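Local coordinates for DNA-binding protein HU (Anabaena sp., PDB 1P71) that binds and bends DNA as a homodimeric, histone-like chromatin protein, wrapping it to guard against denaturation, and is essential for heterocyst differentiation, at residues Phe79-Lys83 and Leu84-Lys88. Sequence-based numbering, arbitrary orientation.
Sequences FSAGK and LFREK
The turn from the last strand of the HU fold into its short C-terminal helix 83-89 is bridged by Arg-86, which reaches back over the helix start to Ala-81 on the strand end. Its NH1 donates to Ala-81 O at 2.8 Å, a bent bond (133° at the hydrogen) with the oxygen tilted from the guanidinium plane. The chain turns at chi3 (-27°), which lays one face of the guanidinium over Gly-82 C and Lys-83 CA, the latter 3.5 Å from NH2, while CG rests on Ala-81 CB. Gly-82 occupies the N-cap; its O takes the nearly straight bond from Arg-86 N at 3.0 Å, and, one residue further along, Glu-87 N gives a more bent bond (144°) to Lys-83 O. On the buried side of the turn the Phe-79 and Phe-85 side chains cross at about a right angle, Phe-79 presenting its ring edge so that CZ lies 4.0 Å from Phe-85 CD2. Phe-47 meets both rings, Phe-50 of the same chain and Phe-50 of the second subunit meet Phe-79, and Pro-77 of that subunit packs on Phe-85, making this the apolar side of the turn, at the dimer interface. On the outer side, Glu-87 sets its CG 3.2 Å from Lys-83 O and brings OE1 to 3.3 Å from Lys-83 CE, whereas NZ stays 4.2 Å from OE1, too far for a salt bridge. An alanine in place of Glu-87 would probably leave the lysine chain without this carboxylate alongside, freer to swing, and uncover Lys-83 O where CG now lies. Backbone and guanidinium bonds thus probably hold the strand-to-helix turn, aromatic packing ties it to the dimer, and the Lys-83/Glu-87 pair is likely to add only a modest electrostatic attraction.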
ATOM      1  N   PHE C  79      -2.039   5.203   0.077  1.00 28.49           N
ATOM      2  CA  PHE C  79      -0.761   4.625   0.489  1.00 28.21           C
ATOM      3  C   PHE C  79       0.369   5.628   0.240  1.00 28.30           C
ATOM      4  O   PHE C  79       0.388   6.274  -0.796  1.00 28.72           O
ATOM      5  CB  PHE C  79      -0.500   3.325  -0.280  1.00 28.00           C
ATOM      6  CG  PHE C  79       0.841   2.676   0.026  1.00 28.17           C
ATOM      7  CD1 PHE C  79       1.064   2.073   1.247  1.00 28.57           C
ATOM      8  CD2 PHE C  79       1.877   2.702  -0.909  1.00 27.37           C
ATOM      9  CE1 PHE C  79       2.288   1.465   1.542  1.00 29.56           C
ATOM     10  CE2 PHE C  79       3.106   2.093  -0.626  1.00 30.30           C
ATOM     11  CZ  PHE C  79       3.303   1.481   0.612  1.00 29.55           C
ATOM     12  N   SER C  80       1.288   5.779   1.186  1.00 27.75           N
ATOM     13  CA  SER C  80       2.492   6.580   0.947  1.00 28.74           C
ATOM     14  C   SER C  80       3.688   5.738   1.271  1.00 27.34           C
ATOM     15  O   SER C  80       3.868   5.341   2.408  1.00 27.91           O
ATOM     16  CB  SER C  80       2.515   7.851   1.810  1.00 28.28           C
ATOM     17  OG  SER C  80       1.313   8.573   1.625  1.00 34.55           O
ATOM     18  N   ALA C  81       4.481   5.450   0.258  1.00 26.79           N
ATOM     19  CA  ALA C  81       5.600   4.533   0.364  1.00 26.23           C
ATOM     20  C   ALA C  81       6.685   5.128   1.242  1.00 25.79           C
ATOM     21  O   ALA C  81       6.939   6.308   1.186  1.00 25.06           O
ATOM     22  CB  ALA C  81       6.143   4.214  -1.013  1.00 25.93           C
ATOM     23  N   GLY C  82       7.299   4.286   2.065  1.00 26.30           N
ATOM     24  CA  GLY C  82       8.356   4.723   2.957  1.00 26.22           C
ATOM     25  C   GLY C  82       9.668   4.796   2.215  1.00 25.81           C
ATOM     26  O   GLY C  82       9.761   4.332   1.076  1.00 25.62           O
ATOM     27  N   LYS C  83      10.677   5.362   2.876  1.00 25.81           N
ATOM     28  CA  LYS C  83      11.966   5.676   2.256  1.00 25.95           C
ATOM     29  C   LYS C  83      12.705   4.466   1.704  1.00 26.28           C
ATOM     30  O   LYS C  83      13.332   4.563   0.650  1.00 25.39           O
ATOM     31  CB  LYS C  83      12.876   6.451   3.212  1.00 26.25           C
ATOM     32  CG  LYS C  83      14.215   6.854   2.612  1.00 26.40           C
ATOM     33  CD  LYS C  83      14.719   8.152   3.223  1.00 28.36           C
ATOM     34  CE  LYS C  83      16.130   8.475   2.760  1.00 29.75           C
ATOM     35  NZ  LYS C  83      16.532   9.861   3.150  1.00 30.24           N
ATOM     36  N   LEU C  84      12.621   3.340   2.408  1.00 26.35           N
ATOM     37  CA  LEU C  84      13.262   2.096   1.973  1.00 26.83           C
ATOM     38  C   LEU C  84      12.584   1.540   0.730  1.00 26.24           C
ATOM     39  O   LEU C  84      13.261   1.108  -0.204  1.00 26.49           O
ATOM     40  CB  LEU C  84      13.309   1.030   3.094  1.00 27.11           C
ATOM     41  CG  LEU C  84      13.949  -0.324   2.697  1.00 28.85           C
ATOM     42  CD1 LEU C  84      15.517  -0.361   2.806  1.00 29.82           C
ATOM     43  CD2 LEU C  84      13.331  -1.541   3.410  1.00 31.21           C
ATOM     44  N   PHE C  85      11.257   1.560   0.714  1.00 25.32           N
ATOM     45  CA  PHE C  85      10.499   1.125  -0.458  1.00 24.95           C
ATOM     46  C   PHE C  85      10.856   1.992  -1.694  1.00 24.72           C
ATOM     47  O   PHE C  85      11.217   1.470  -2.744  1.00 24.21           O
ATOM     48  CB  PHE C  85       9.005   1.160  -0.136  1.00 24.57           C
ATOM     49  CG  PHE C  85       8.152   0.305  -1.033  1.00 26.06           C
ATOM     50  CD1 PHE C  85       8.665  -0.241  -2.230  1.00 27.19           C
ATOM     51  CD2 PHE C  85       6.836   0.046  -0.696  1.00 27.04           C
ATOM     52  CE1 PHE C  85       7.866  -1.025  -3.044  1.00 27.48           C
ATOM     53  CE2 PHE C  85       6.028  -0.749  -1.515  1.00 28.30           C
ATOM     54  CZ  PHE C  85       6.545  -1.279  -2.694  1.00 25.96           C
ATOM     55  N   ARG C  86      10.779   3.311  -1.555  1.00 24.76           N
ATOM     56  CA  ARG C  86      11.176   4.232  -2.641  1.00 25.05           C
ATOM     57  C   ARG C  86      12.588   4.042  -3.205  1.00 25.07           C
ATOM     58  O   ARG C  86      12.803   4.165  -4.412  1.00 25.43           O
ATOM     59  CB  ARG C  86      10.975   5.685  -2.225  1.00 25.06           C
ATOM     60  CG  ARG C  86       9.492   6.027  -2.027  1.00 26.57           C
ATOM     61  CD  ARG C  86       9.200   7.436  -1.526  1.00 32.53           C
ATOM     62  NE  ARG C  86      10.291   8.008  -0.730  1.00 35.85           N
ATOM     63  CZ  ARG C  86      10.185   8.363   0.552  1.00 34.91           C
ATOM     64  NH1 ARG C  86       9.036   8.208   1.197  1.00 33.70           N
ATOM     65  NH2 ARG C  86      11.235   8.882   1.186  1.00 34.86           N
ATOM     66  N   GLU C  87      13.541   3.763  -2.324  1.00 25.08           N
ATOM     67  CA  GLU C  87      14.946   3.644  -2.690  1.00 25.68           C
ATOM     68  C   GLU C  87      15.337   2.267  -3.236  1.00 25.85           C
ATOM     69  O   GLU C  87      16.313   2.145  -3.972  1.00 25.88           O
ATOM     70  CB  GLU C  87      15.840   4.095  -1.536  1.00 25.32           C
ATOM     71  CG  GLU C  87      15.703   5.597  -1.242  1.00 26.90           C
ATOM     72  CD  GLU C  87      16.702   6.138  -0.230  1.00 28.32           C
ATOM     73  OE1 GLU C  87      16.911   7.371  -0.199  1.00 30.22           O
ATOM     74  OE2 GLU C  87      17.281   5.344   0.535  1.00 30.11           O
ATOM     75  N   LYS C  88      14.570   1.237  -2.911  1.00 26.19           N
ATOM     76  CA  LYS C  88      14.780  -0.063  -3.532  1.00 26.86           C
ATOM     77  C   LYS C  88      14.227  -0.023  -4.962  1.00 26.64           C
ATOM     78  O   LYS C  88      14.812  -0.588  -5.884  1.00 25.41           O
ATOM     79  CB  LYS C  88      14.130  -1.188  -2.719  1.00 27.27           C
ATOM     80  CG  LYS C  88      14.768  -1.491  -1.352  1.00 29.36           C
ATOM     81  CD  LYS C  88      16.310  -1.543  -1.351  1.00 36.73           C
ATOM     82  CE  LYS C  88      16.854  -2.936  -1.672  1.00 40.20           C
ATOM     83  NZ  LYS C  88      17.697  -3.530  -0.549  1.00 42.15           N
TER